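Local coordinates for protein sorbitol dehydrogenase (Gluconobacter oxydans, PDB 5ITG) that probably oxidises D-sorbitol to L-sorbose with an NADP-type cofactor, as a Rossmann-fold member of the mannitol dehydrogenase family, at residues 122-127 with 269-274; 182-187 with 222-227; 229-234 with 256-261. One frame throughout, in Å; residues are numbered along the deposited sequence.

All three contacts belong to the Rossmann domain of the mannitol dehydrogenase family, and interaction 1 encloses the other two. The chain passes strand 125-128, whose start is met much later by residues 269-274, closing the widest loop, then reaches the neighbouring strand 184-187. Two helices later, residues 222-227 return alongside that strand in interaction 2. The chain runs straight on into residues 229-234, and after helix 237-247 the strand 255-258 comes back to close interaction 3; the inner two loops thus follow in series. Interactions 1 and 2 touch, through Val126 and Thr184 on paired strands and through Ala270 at Thr184, whereas interaction 3, whose centre lies about 25 Å from that of interaction 1, lies toward helix 350-361.

Interaction 1 (122-127 with 269-274); sequences AIRIVS and FADGRP
Arg124 and Asp271 mark the closest approach of the two backbones, with CA atoms 5.8 Å apart, and no direct hydrogen bond joins the two segments. A water does so instead: it donates to Arg124 O (2.9 Å) and to Gly272 O, and accepts from Asp271 N (2.8 Å), holding the backbone of 271-272 against Arg124. Gly272 suits its place because at a positive phi of 85° a CB would press on the carbonyl of Asp271 and run into the Arg124 guanidinium. The Arg124 side chain crosses Asp271 at about a right angle and offers methylene rather than charge, CG standing 3.6 Å from OD2. The Asp271 carboxylate makes its salt bridge with Lys181 through OD1. This contact fastens the loop between strands 263-266 and 282-284 beside the start of strand 125-128, a parallel strand of the Rossmann sheet flanked by 26-31 and 184-187. Ile125 supplies the apolar part of the contact. Its CG1 lies beside the backbone N and the chain then extends (chi2 172°), which carries CD1 out to Phe269 CE2 at 3.5 Å and to Pro274 CD at 3.8 Å. The branched, flexible-tipped isoleucine can therefore reach both rings, while the Phe269 ring also packs on Thr184 and Met186 of the next strand. Arg273 CB lies 3.5 Å above one face of that ring, offset toward the rim. Beyond it the Arg273 guanidinium pairs with Asp267 and Glu277, and its NH1 also donates to Pro274 O, 2.9 Å away.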
ATOM      1  N   ALA A 122     -23.438  -0.906 -17.146  1.00 25.80           N
ATOM      2  CA  ALA A 122     -22.321  -0.001 -17.413  1.00 26.19           C
ATOM      3  C   ALA A 122     -21.229  -0.143 -16.357  1.00 25.32           C
ATOM      4  O   ALA A 122     -20.068   0.187 -16.608  1.00 24.65           O
ATOM      5  CB  ALA A 122     -22.811   1.445 -17.469  1.00 27.49           C
ATOM      6  N   ILE A 123     -21.606  -0.616 -15.173  1.00 24.39           N
ATOM      7  CA  ILE A 123     -20.642  -0.829 -14.096  1.00 24.24           C
ATOM      8  C   ILE A 123     -19.972  -2.169 -14.381  1.00 23.95           C
ATOM      9  O   ILE A 123     -20.581  -3.227 -14.225  1.00 24.61           O
ATOM     10  CB  ILE A 123     -21.340  -0.859 -12.726  1.00 24.46           C
ATOM     11  CG1 ILE A 123     -21.833   0.548 -12.378  1.00 25.99           C
ATOM     12  CG2 ILE A 123     -20.400  -1.398 -11.662  1.00 24.13           C
ATOM     13  CD1 ILE A 123     -20.750   1.619 -12.444  1.00 24.52           C
ATOM     14  N   ARG A 124     -18.720  -2.111 -14.818  1.00 22.80           N
ATOM     15  CA  ARG A 124     -17.979  -3.315 -15.175  1.00 21.88           C
ATOM     16  C   ARG A 124     -16.842  -3.670 -14.217  1.00 20.94           C
ATOM     17  O   ARG A 124     -16.227  -4.736 -14.323  1.00 20.59           O
ATOM     18  CB  ARG A 124     -17.457  -3.154 -16.599  1.00 24.87           C
ATOM     19  CG  ARG A 124     -18.579  -2.994 -17.619  1.00 25.31           C
ATOM     20  CD  ARG A 124     -18.046  -2.736 -19.017  1.00 31.70           C
ATOM     21  NE  ARG A 124     -17.809  -1.322 -19.280  1.00 35.74           N
ATOM     22  CZ  ARG A 124     -17.165  -0.862 -20.350  1.00 36.38           C
ATOM     23  NH1 ARG A 124     -16.687  -1.709 -21.256  1.00 36.53           N
ATOM     24  NH2 ARG A 124     -17.006   0.442 -20.518  1.00 36.12           N
ATOM     25  N   ILE A 125     -16.565  -2.772 -13.281  1.00 20.34           N
ATOM     26  CA  ILE A 125     -15.524  -3.001 -12.289  1.00 18.45           C
ATOM     27  C   ILE A 125     -15.975  -2.520 -10.922  1.00 16.28           C
ATOM     28  O   ILE A 125     -16.549  -1.444 -10.788  1.00 16.86           O
ATOM     29  CB  ILE A 125     -14.220  -2.242 -12.625  1.00 16.66           C
ATOM     30  CG1 ILE A 125     -13.578  -2.827 -13.888  1.00 17.52           C
ATOM     31  CG2 ILE A 125     -13.245  -2.343 -11.445  1.00 17.15           C
ATOM     32  CD1 ILE A 125     -12.401  -2.008 -14.394  1.00 18.94           C
ATOM     33  N   VAL A 126     -15.709  -3.331  -9.912  1.00 16.11           N
ATOM     34  CA  VAL A 126     -16.025  -2.976  -8.540  1.00 18.88           C
ATOM     35  C   VAL A 126     -14.689  -2.991  -7.795  1.00 15.85           C
ATOM     36  O   VAL A 126     -14.123  -4.053  -7.551  1.00 19.72           O
ATOM     37  CB  VAL A 126     -16.993  -3.997  -7.900  1.00 18.55           C
ATOM     38  CG1 VAL A 126     -17.213  -3.651  -6.436  1.00 21.19           C
ATOM     39  CG2 VAL A 126     -18.321  -3.990  -8.649  1.00 18.71           C
ATOM     40  N   SER A 127     -14.172  -1.816  -7.460  1.00 18.35           N
ATOM     41  CA  SER A 127     -12.890  -1.736  -6.766  1.00 17.71           C
ATOM     42  C   SER A 127     -13.073  -1.460  -5.284  1.00 19.23           C
ATOM     43  O   SER A 127     -14.183  -1.166  -4.835  1.00 20.98           O
ATOM     44  CB  SER A 127     -12.000  -0.662  -7.413  1.00 19.44           C
ATOM     45  OG  SER A 127     -12.614   0.615  -7.418  1.00 19.16           O
ATOM     46  N   PHE A 269      -9.825  -9.179 -16.657  1.00 20.26           N
ATOM     47  CA  PHE A 269     -11.087  -8.488 -16.454  1.00 21.97           C
ATOM     48  C   PHE A 269     -12.256  -9.265 -17.054  1.00 22.64           C
ATOM     49  O   PHE A 269     -12.159  -9.813 -18.151  1.00 23.17           O
ATOM     50  CB  PHE A 269     -10.991  -7.068 -17.017  1.00 21.54           C
ATOM     51  CG  PHE A 269     -10.119  -6.160 -16.184  1.00 20.14           C
ATOM     52  CD1 PHE A 269      -8.735  -6.327 -16.167  1.00 18.79           C
ATOM     53  CD2 PHE A 269     -10.689  -5.221 -15.325  1.00 18.30           C
ATOM     54  CE1 PHE A 269      -7.934  -5.574 -15.296  1.00 18.41           C
ATOM     55  CE2 PHE A 269      -9.897  -4.469 -14.456  1.00 19.05           C
ATOM     56  CZ  PHE A 269      -8.520  -4.648 -14.441  1.00 17.25           C
ATOM     57  N   ALA A 270     -13.350  -9.323 -16.305  1.00 22.61           N
ATOM     58  CA  ALA A 270     -14.540 -10.063 -16.714  1.00 24.88           C
ATOM     59  C   ALA A 270     -15.337  -9.419 -17.835  1.00 25.16           C
ATOM     60  O   ALA A 270     -15.874 -10.114 -18.702  1.00 27.28           O
ATOM     61  CB  ALA A 270     -15.447 -10.285 -15.505  1.00 23.66           C
ATOM     62  N   ASP A 271     -15.420  -8.097 -17.826  1.00 24.99           N
ATOM     63  CA  ASP A 271     -16.202  -7.412 -18.836  1.00 27.05           C
ATOM     64  C   ASP A 271     -15.625  -6.061 -19.242  1.00 27.53           C
ATOM     65  O   ASP A 271     -16.294  -5.034 -19.133  1.00 27.15           O
ATOM     66  CB  ASP A 271     -17.637  -7.253 -18.323  1.00 29.43           C
ATOM     67  CG  ASP A 271     -18.593  -6.771 -19.389  1.00 31.86           C
ATOM     68  OD1 ASP A 271     -18.329  -7.030 -20.583  1.00 32.23           O
ATOM     69  OD2 ASP A 271     -19.615  -6.152 -19.029  1.00 32.46           O
ATOM     70  N   GLY A 272     -14.376  -6.072 -19.708  1.00 27.32           N
ATOM     71  CA  GLY A 272     -13.739  -4.844 -20.145  1.00 25.01           C
ATOM     72  C   GLY A 272     -13.074  -4.027 -19.053  1.00 24.82           C
ATOM     73  O   GLY A 272     -13.310  -4.235 -17.861  1.00 23.15           O
ATOM     74  N   ARG A 273     -12.240  -3.083 -19.475  1.00 25.04           N
ATOM     75  CA  ARG A 273     -11.519  -2.214 -18.552  1.00 25.22           C
ATOM     76  C   ARG A 273     -11.057  -0.956 -19.270  1.00 25.24           C
ATOM     77  O   ARG A 273     -10.976  -0.925 -20.500  1.00 24.72           O
ATOM     78  CB  ARG A 273     -10.285  -2.926 -17.998  1.00 24.09           C
ATOM     79  CG  ARG A 273      -9.221  -3.226 -19.057  1.00 24.38           C
ATOM     80  CD  ARG A 273      -7.891  -3.588 -18.410  1.00 22.66           C
ATOM     81  NE  ARG A 273      -6.876  -4.066 -19.356  1.00 21.23           N
ATOM     82  CZ  ARG A 273      -6.190  -3.294 -20.193  1.00 21.55           C
ATOM     83  NH1 ARG A 273      -6.396  -1.982 -20.224  1.00 21.67           N
ATOM     84  NH2 ARG A 273      -5.274  -3.839 -20.990  1.00 22.98           N
ATOM     85  N   PRO A 274     -10.752   0.103 -18.506  1.00 25.22           N
ATOM     86  CA  PRO A 274     -10.287   1.360 -19.096  1.00 25.32           C
ATOM     87  C   PRO A 274      -8.913   1.119 -19.729  1.00 25.87           C
ATOM     88  O   PRO A 274      -8.251   0.126 -19.423  1.00 25.30           O
ATOM     89  CB  PRO A 274     -10.183   2.295 -17.894  1.00 26.44           C
ATOM     90  CG  PRO A 274     -11.131   1.710 -16.891  1.00 27.53           C
ATOM     91  CD  PRO A 274     -10.939   0.235 -17.052  1.00 25.18           C
TER
HETATM   92  O   HOH W   1     -14.444  -5.940 -16.241  1.00 22.05           O

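Interaction 2 (182-187 with 222-227); sequences AFTVMS and TFPNGM
Val185 N donates to Thr222 O at 2.9 Å, nearly straight (166°), where residues 222-227 run alongside strand 184-187 of the Rossmann sheet. Strand 125-128 occupies the other side of that strand, and helices 194-209 and 211-220 make the intervening connection. Val185 and Phe223 lie side by side and point the same way. With CG1 anti to the backbone N (chi1 176°), the valine sets CG2 beside that N, 3.6 Å from Phe223 CE2, while CB meets CD2 at 3.5 Å. Both side chains also pack on Phe202 of helix 194-209, so a branched aliphatic residue and a flat ring suit this buried seam between sheet and helix. Thr222 holds OG1 between its backbone N and carbonyl carbon (chi1 61°), which turns the hydroxyl toward Thr184; its hydrogen-bond partner is Gln268 O, while Thr184 OG1 accepts from Ala270 N. The methyl CG2 of Thr184 rests on Pro224 CD at 3.7 Å, so the hydroxyl and the methyl of Thr184 serve different partners. Thr222 N, by contrast, is buried with no partner. Farther along, the backbones separate. Val185 O receives the CA-H of Phe223, and Pro224 has no N-H to continue the pairing, so water fills in: one molecule links Val185 O, Ser187 N and Pro224 O, and a second donates to Ser187 O and to Pro224 O, each 2.8 Å away.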
ATOM      1  N   ALA A 182     -21.013 -10.765 -15.206  1.00 25.09           N
ATOM      2  CA  ALA A 182     -20.269 -10.570 -13.963  1.00 24.10           C
ATOM      3  C   ALA A 182     -19.339  -9.387 -14.154  1.00 22.65           C
ATOM      4  O   ALA A 182     -18.991  -9.041 -15.280  1.00 25.00           O
ATOM      5  CB  ALA A 182     -19.451 -11.824 -13.628  1.00 21.37           C
ATOM      6  N   PHE A 183     -18.957  -8.741 -13.063  1.00 22.08           N
ATOM      7  CA  PHE A 183     -18.017  -7.632 -13.166  1.00 22.19           C
ATOM      8  C   PHE A 183     -16.679  -8.066 -12.578  1.00 20.47           C
ATOM      9  O   PHE A 183     -16.556  -9.166 -12.041  1.00 19.26           O
ATOM     10  CB  PHE A 183     -18.538  -6.371 -12.447  1.00 20.87           C
ATOM     11  CG  PHE A 183     -19.093  -6.619 -11.069  1.00 21.51           C
ATOM     12  CD1 PHE A 183     -18.303  -7.167 -10.063  1.00 22.09           C
ATOM     13  CD2 PHE A 183     -20.409  -6.268 -10.768  1.00 20.83           C
ATOM     14  CE1 PHE A 183     -18.812  -7.361  -8.780  1.00 21.92           C
ATOM     15  CE2 PHE A 183     -20.926  -6.460  -9.485  1.00 21.13           C
ATOM     16  CZ  PHE A 183     -20.128  -7.006  -8.493  1.00 20.68           C
ATOM     17  N   THR A 184     -15.676  -7.206 -12.707  1.00 20.37           N
ATOM     18  CA  THR A 184     -14.354  -7.493 -12.174  1.00 19.79           C
ATOM     19  C   THR A 184     -14.246  -6.985 -10.737  1.00 18.61           C
ATOM     20  O   THR A 184     -14.657  -5.863 -10.442  1.00 19.25           O
ATOM     21  CB  THR A 184     -13.264  -6.788 -13.009  1.00 22.44           C
ATOM     22  OG1 THR A 184     -13.251  -7.321 -14.338  1.00 19.64           O
ATOM     23  CG2 THR A 184     -11.890  -6.967 -12.362  1.00 18.84           C
ATOM     24  N   VAL A 185     -13.707  -7.808  -9.846  1.00 17.26           N
ATOM     25  CA  VAL A 185     -13.511  -7.389  -8.459  1.00 17.07           C
ATOM     26  C   VAL A 185     -12.040  -6.978  -8.392  1.00 17.25           C
ATOM     27  O   VAL A 185     -11.146  -7.820  -8.481  1.00 19.52           O
ATOM     28  CB  VAL A 185     -13.772  -8.533  -7.464  1.00 17.41           C
ATOM     29  CG1 VAL A 185     -13.453  -8.074  -6.063  1.00 16.22           C
ATOM     30  CG2 VAL A 185     -15.225  -8.985  -7.552  1.00 17.76           C
HETATM   31  N   MSE A 186     -11.799  -5.682  -8.237  1.00 17.90           N
HETATM   32  CA  MSE A 186     -10.446  -5.141  -8.222  1.00 18.68           C
HETATM   33  C   MSE A 186      -9.996  -4.538  -6.892  1.00 18.79           C
HETATM   34  O   MSE A 186     -10.319  -3.396  -6.567  1.00 18.35           O
HETATM   35  CB  MSE A 186     -10.325  -4.097  -9.333  1.00 20.07           C
HETATM   36  CG  MSE A 186      -8.933  -3.509  -9.549  1.00 23.23           C
HETATM   37 SE   MSE A 186      -8.928  -2.389 -11.150  0.84 29.83          SE
HETATM   38  CE  MSE A 186      -9.686  -0.786 -10.402  1.00 25.84           C
ATOM     39  N   SER A 187      -9.243  -5.312  -6.125  1.00 17.85           N
ATOM     40  CA  SER A 187      -8.732  -4.826  -4.854  1.00 16.55           C
ATOM     41  C   SER A 187      -7.563  -3.869  -5.103  1.00 17.22           C
ATOM     42  O   SER A 187      -6.687  -4.147  -5.926  1.00 16.19           O
ATOM     43  CB  SER A 187      -8.251  -5.993  -3.999  1.00 16.73           C
ATOM     44  OG  SER A 187      -7.599  -5.531  -2.833  1.00 17.88           O
ATOM     45  N   THR A 222     -13.835 -11.986 -12.031  1.00 23.15           N
ATOM     46  CA  THR A 222     -12.380 -12.098 -12.027  1.00 20.73           C
ATOM     47  C   THR A 222     -11.883 -11.319 -10.815  1.00 20.54           C
ATOM     48  O   THR A 222     -12.550 -10.374 -10.370  1.00 18.74           O
ATOM     49  CB  THR A 222     -11.738 -11.520 -13.325  1.00 21.46           C
ATOM     50  OG1 THR A 222     -12.044 -10.125 -13.441  1.00 20.32           O
ATOM     51  CG2 THR A 222     -12.259 -12.262 -14.562  1.00 22.16           C
ATOM     52  N   PHE A 223     -10.731 -11.727 -10.280  1.00 19.03           N
ATOM     53  CA  PHE A 223     -10.125 -11.088  -9.106  1.00 19.86           C
ATOM     54  C   PHE A 223      -8.628 -10.862  -9.357  1.00 18.10           C
ATOM     55  O   PHE A 223      -7.776 -11.469  -8.694  1.00 17.72           O
ATOM     56  CB  PHE A 223     -10.284 -11.977  -7.865  1.00 19.87           C
ATOM     57  CG  PHE A 223     -11.710 -12.340  -7.542  1.00 21.24           C
ATOM     58  CD1 PHE A 223     -12.362 -13.358  -8.234  1.00 21.25           C
ATOM     59  CD2 PHE A 223     -12.403 -11.659  -6.542  1.00 21.47           C
ATOM     60  CE1 PHE A 223     -13.685 -13.694  -7.936  1.00 22.74           C
ATOM     61  CE2 PHE A 223     -13.725 -11.987  -6.235  1.00 20.42           C
ATOM     62  CZ  PHE A 223     -14.367 -13.007  -6.935  1.00 20.37           C
ATOM     63  N   PRO A 224      -8.291  -9.960 -10.292  1.00 17.36           N
ATOM     64  CA  PRO A 224      -6.886  -9.701 -10.598  1.00 17.84           C
ATOM     65  C   PRO A 224      -6.098  -9.179  -9.417  1.00 16.17           C
ATOM     66  O   PRO A 224      -6.619  -8.432  -8.588  1.00 16.35           O
ATOM     67  CB  PRO A 224      -6.962  -8.678 -11.729  1.00 16.70           C
ATOM     68  CG  PRO A 224      -8.174  -7.870 -11.341  1.00 17.73           C
ATOM     69  CD  PRO A 224      -9.160  -8.964 -10.950  1.00 17.73           C
ATOM     70  N   ASN A 225      -4.837  -9.589  -9.346  1.00 15.57           N
ATOM     71  CA  ASN A 225      -3.946  -9.114  -8.291  1.00 14.62           C
ATOM     72  C   ASN A 225      -3.292  -7.852  -8.836  1.00 15.88           C
ATOM     73  O   ASN A 225      -3.054  -7.732 -10.045  1.00 16.20           O
ATOM     74  CB  ASN A 225      -2.851 -10.132  -7.996  1.00 14.21           C
ATOM     75  CG  ASN A 225      -3.373 -11.374  -7.323  1.00 17.35           C
ATOM     76  OD1 ASN A 225      -3.849 -11.333  -6.189  1.00 15.19           O
ATOM     77  ND2 ASN A 225      -3.275 -12.499  -8.016  1.00 20.11           N
ATOM     78  N   GLY A 226      -2.998  -6.918  -7.948  1.00 14.57           N
ATOM     79  CA  GLY A 226      -2.353  -5.697  -8.375  1.00 14.78           C
ATOM     80  C   GLY A 226      -1.363  -5.242  -7.326  1.00 15.95           C
ATOM     81  O   GLY A 226      -1.543  -5.500  -6.134  1.00 16.71           O
HETATM   82  N   MSE A 227      -0.313  -4.561  -7.762  1.00 15.00           N
HETATM   83  CA  MSE A 227       0.679  -4.060  -6.828  1.00 16.22           C
HETATM   84  C   MSE A 227       0.517  -2.545  -6.869  1.00 14.79           C
HETATM   85  O   MSE A 227       0.581  -1.943  -7.937  1.00 14.55           O
HETATM   86  CB  MSE A 227       2.070  -4.470  -7.295  1.00 17.63           C
HETATM   87  CG  MSE A 227       3.076  -4.562  -6.194  1.00 21.57           C
HETATM   88 SE   MSE A 227       4.656  -3.732  -6.801  0.49 30.84          SE
HETATM   89  CE  MSE A 227       3.962  -1.950  -6.555  1.00  2.92           C
TER
HETATM   90  O   HOH W   2      -8.946  -8.016  -6.913  1.00 14.76           O
HETATM   91  O   HOH W   3      -6.495  -5.672  -8.275  1.00 18.97           O

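Interaction 3 (229-234 with 256-261); sequences DRITPT and VAEDFH
Arg230 sends CG opposite its backbone N (chi1 -166°) and bends at chi3 (-136°), which brings its guanidinium side-on to Glu258 O; Glu258, with CG folded between its backbone N and carbonyl carbon (chi1 65°), brings its extended chain back to the backbone N of Ile231. NE and NH2 grip the one carbonyl oxygen, at 2.9 Å and 3.0 Å from Glu258 O, with that oxygen near the guanidinium plane. His261 CB lies over one face and Ala257 CB over the opposite one, so the flat group is sandwiched; a small alanine fits there. NH2 also has a salt bridge with Glu86, and Phe43 adds a cation-pi contact. These residues join the end of strand 255-258, which pairs with strand 82-87 in the part of the mixed sheet beyond the parallel Rossmann strands, to the loop before helix 237-247. An alanine in place of Arg230 is likely to leave Glu258 O without these two donors and Glu86 without this salt-bridge partner. Ile231 N donates almost straight to Glu258 OE2 (2.9 Å), approaching from above the carboxylate plane, and Glu258 N returns a bond to Ile231 O at 3.2 Å. Arg360 of helix 350-361 bridges both acids, Asp229 and Glu258, probably easing the repulsion between them. Asp229 OD2 also comes within 3.5 Å of Phe260 CE2, the carboxylate standing nearly perpendicular to the ring. At the other end, a water donates to Val256 O at 2.8 Å.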
ATOM      1  N   ASP A 229       1.395   1.472  -5.133  1.00 19.66           N
ATOM      2  CA  ASP A 229       2.298   2.263  -4.305  1.00 24.11           C
ATOM      3  C   ASP A 229       1.684   3.667  -4.142  1.00 25.27           C
ATOM      4  O   ASP A 229       0.474   3.843  -4.263  1.00 32.82           O
ATOM      5  CB  ASP A 229       3.685   2.340  -4.963  1.00 25.01           C
ATOM      6  CG  ASP A 229       4.833   2.300  -3.947  1.00 26.60           C
ATOM      7  OD1 ASP A 229       4.619   2.657  -2.769  1.00 23.54           O
ATOM      8  OD2 ASP A 229       5.965   1.927  -4.333  1.00 27.32           O
ATOM      9  N   ARG A 230       2.524   4.640  -3.840  1.00 24.22           N
ATOM     10  CA  ARG A 230       2.160   6.048  -3.647  1.00 19.54           C
ATOM     11  C   ARG A 230       1.794   6.474  -2.238  1.00 18.75           C
ATOM     12  O   ARG A 230       0.668   6.282  -1.765  1.00 15.35           O
ATOM     13  CB  ARG A 230       1.058   6.519  -4.604  1.00 17.26           C
ATOM     14  CG  ARG A 230       0.977   8.047  -4.585  1.00 17.84           C
ATOM     15  CD  ARG A 230       0.128   8.658  -5.683  1.00 19.41           C
ATOM     16  NE  ARG A 230       0.821   9.808  -6.255  1.00 19.01           N
ATOM     17  CZ  ARG A 230       0.339  10.587  -7.218  1.00 19.40           C
ATOM     18  NH1 ARG A 230      -0.860  10.361  -7.734  1.00 18.15           N
ATOM     19  NH2 ARG A 230       1.079  11.581  -7.683  1.00 21.59           N
ATOM     20  N   ILE A 231       2.771   7.076  -1.576  1.00 17.27           N
ATOM     21  CA  ILE A 231       2.588   7.559  -0.219  1.00 17.54           C
ATOM     22  C   ILE A 231       1.574   8.689  -0.242  1.00 17.48           C
ATOM     23  O   ILE A 231       1.742   9.675  -0.959  1.00 16.04           O
ATOM     24  CB  ILE A 231       3.916   8.079   0.359  1.00 21.14           C
ATOM     25  CG1 ILE A 231       4.994   6.991   0.243  1.00 21.36           C
ATOM     26  CG2 ILE A 231       3.721   8.512   1.806  1.00 21.10           C
ATOM     27  CD1 ILE A 231       4.625   5.677   0.887  1.00 24.27           C
ATOM     28  N   THR A 232       0.515   8.527   0.543  1.00 16.54           N
ATOM     29  CA  THR A 232      -0.558   9.508   0.642  1.00 19.24           C
ATOM     30  C   THR A 232      -0.888   9.572   2.130  1.00 20.58           C
ATOM     31  O   THR A 232      -1.761   8.852   2.609  1.00 20.50           O
ATOM     32  CB  THR A 232      -1.788   9.038  -0.148  1.00 20.08           C
ATOM     33  OG1 THR A 232      -1.376   8.670  -1.472  1.00 18.02           O
ATOM     34  CG2 THR A 232      -2.832  10.151  -0.233  1.00 17.16           C
ATOM     35  N   PRO A 233      -0.181  10.437   2.875  1.00 21.14           N
ATOM     36  CA  PRO A 233      -0.319  10.652   4.322  1.00 24.52           C
ATOM     37  C   PRO A 233      -1.697  11.093   4.797  1.00 26.36           C
ATOM     38  O   PRO A 233      -2.502  11.611   4.024  1.00 23.61           O
ATOM     39  CB  PRO A 233       0.740  11.719   4.621  1.00 25.17           C
ATOM     40  CG  PRO A 233       1.738  11.553   3.508  1.00 26.22           C
ATOM     41  CD  PRO A 233       0.833  11.346   2.317  1.00 22.64           C
ATOM     42  N   THR A 234      -1.954  10.879   6.084  1.00 28.46           N
ATOM     43  CA  THR A 234      -3.213  11.279   6.690  1.00 29.65           C
ATOM     44  C   THR A 234      -3.293  12.792   6.573  1.00 28.88           C
ATOM     45  O   THR A 234      -2.272  13.466   6.638  1.00 29.20           O
ATOM     46  CB  THR A 234      -3.255  10.911   8.183  1.00 30.78           C
ATOM     47  OG1 THR A 234      -3.188   9.487   8.330  1.00 32.79           O
ATOM     48  CG2 THR A 234      -4.540  11.427   8.819  1.00 32.36           C
ATOM     49  N   VAL A 256      -2.716  15.299  -0.250  1.00 22.14           N
ATOM     50  CA  VAL A 256      -1.424  15.422  -0.901  1.00 21.46           C
ATOM     51  C   VAL A 256      -0.762  14.050  -1.022  1.00 20.17           C
ATOM     52  O   VAL A 256      -0.987  13.166  -0.205  1.00 19.49           O
ATOM     53  CB  VAL A 256      -0.522  16.397  -0.094  1.00 21.59           C
ATOM     54  CG1 VAL A 256      -0.440  15.952   1.354  1.00 21.54           C
ATOM     55  CG2 VAL A 256       0.860  16.486  -0.715  1.00 23.84           C
ATOM     56  N   ALA A 257       0.038  13.876  -2.064  1.00 19.74           N
ATOM     57  CA  ALA A 257       0.727  12.611  -2.288  1.00 18.20           C
ATOM     58  C   ALA A 257       2.073  12.910  -2.922  1.00 17.00           C
ATOM     59  O   ALA A 257       2.282  14.007  -3.442  1.00 15.40           O
ATOM     60  CB  ALA A 257      -0.098  11.720  -3.213  1.00 15.18           C
ATOM     61  N   GLU A 258       2.985  11.939  -2.870  1.00 16.57           N
ATOM     62  CA  GLU A 258       4.300  12.116  -3.477  1.00 17.87           C
ATOM     63  C   GLU A 258       4.074  12.083  -4.983  1.00 18.54           C
ATOM     64  O   GLU A 258       3.077  11.526  -5.455  1.00 18.91           O
ATOM     65  CB  GLU A 258       5.249  10.979  -3.059  1.00 18.48           C
ATOM     66  CG  GLU A 258       4.840   9.602  -3.560  1.00 20.49           C
ATOM     67  CD  GLU A 258       5.786   8.498  -3.107  1.00 22.77           C
ATOM     68  OE1 GLU A 258       6.999   8.765  -2.953  1.00 21.97           O
ATOM     69  OE2 GLU A 258       5.318   7.355  -2.922  1.00 21.40           O
ATOM     70  N   ASP A 259       4.980  12.684  -5.741  1.00 18.53           N
ATOM     71  CA  ASP A 259       4.832  12.686  -7.186  1.00 21.56           C
ATOM     72  C   ASP A 259       4.945  11.265  -7.736  1.00 20.66           C
ATOM     73  O   ASP A 259       4.292  10.929  -8.725  1.00 21.01           O
ATOM     74  CB  ASP A 259       5.880  13.605  -7.834  1.00 23.56           C
ATOM     75  CG  ASP A 259       7.295  13.135  -7.605  1.00 24.02           C
ATOM     76  OD1 ASP A 259       7.617  12.737  -6.467  1.00 25.71           O
ATOM     77  OD2 ASP A 259       8.096  13.180  -8.566  1.00 26.89           O
ATOM     78  N   PHE A 260       5.757  10.429  -7.090  1.00 21.15           N
ATOM     79  CA  PHE A 260       5.927   9.039  -7.527  1.00 19.13           C
ATOM     80  C   PHE A 260       4.626   8.264  -7.389  1.00 18.98           C
ATOM     81  O   PHE A 260       3.877   8.457  -6.436  1.00 16.86           O
ATOM     82  CB  PHE A 260       6.986   8.314  -6.693  1.00 17.56           C
ATOM     83  CG  PHE A 260       7.104   6.844  -7.022  1.00 17.58           C
ATOM     84  CD1 PHE A 260       7.967   6.405  -8.027  1.00 18.82           C
ATOM     85  CD2 PHE A 260       6.312   5.902  -6.361  1.00 17.09           C
ATOM     86  CE1 PHE A 260       8.042   5.050  -8.370  1.00 17.13           C
ATOM     87  CE2 PHE A 260       6.381   4.540  -6.699  1.00 15.39           C
ATOM     88  CZ  PHE A 260       7.247   4.118  -7.706  1.00 16.83           C
ATOM     89  N   HIS A 261       4.371   7.370  -8.336  1.00 17.55           N
ATOM     90  CA  HIS A 261       3.172   6.551  -8.291  1.00 18.12           C
ATOM     91  C   HIS A 261       3.374   5.346  -9.187  1.00 18.69           C
ATOM     92  O   HIS A 261       4.039   5.430 -10.222  1.00 18.19           O
ATOM     93  CB  HIS A 261       1.944   7.367  -8.726  1.00 19.18           C
ATOM     94  CG  HIS A 261       2.070   7.991 -10.081  1.00 22.44           C
ATOM     95  ND1 HIS A 261       1.697   7.343 -11.240  1.00 25.53           N
ATOM     96  CD2 HIS A 261       2.516   9.212 -10.462  1.00 22.24           C
ATOM     97  CE1 HIS A 261       1.903   8.138 -12.275  1.00 22.39           C
ATOM     98  NE2 HIS A 261       2.401   9.278 -11.831  1.00 26.31           N
TER
HETATM   99  O   HOH W   4      -2.369  13.274   2.217  1.00 23.13           O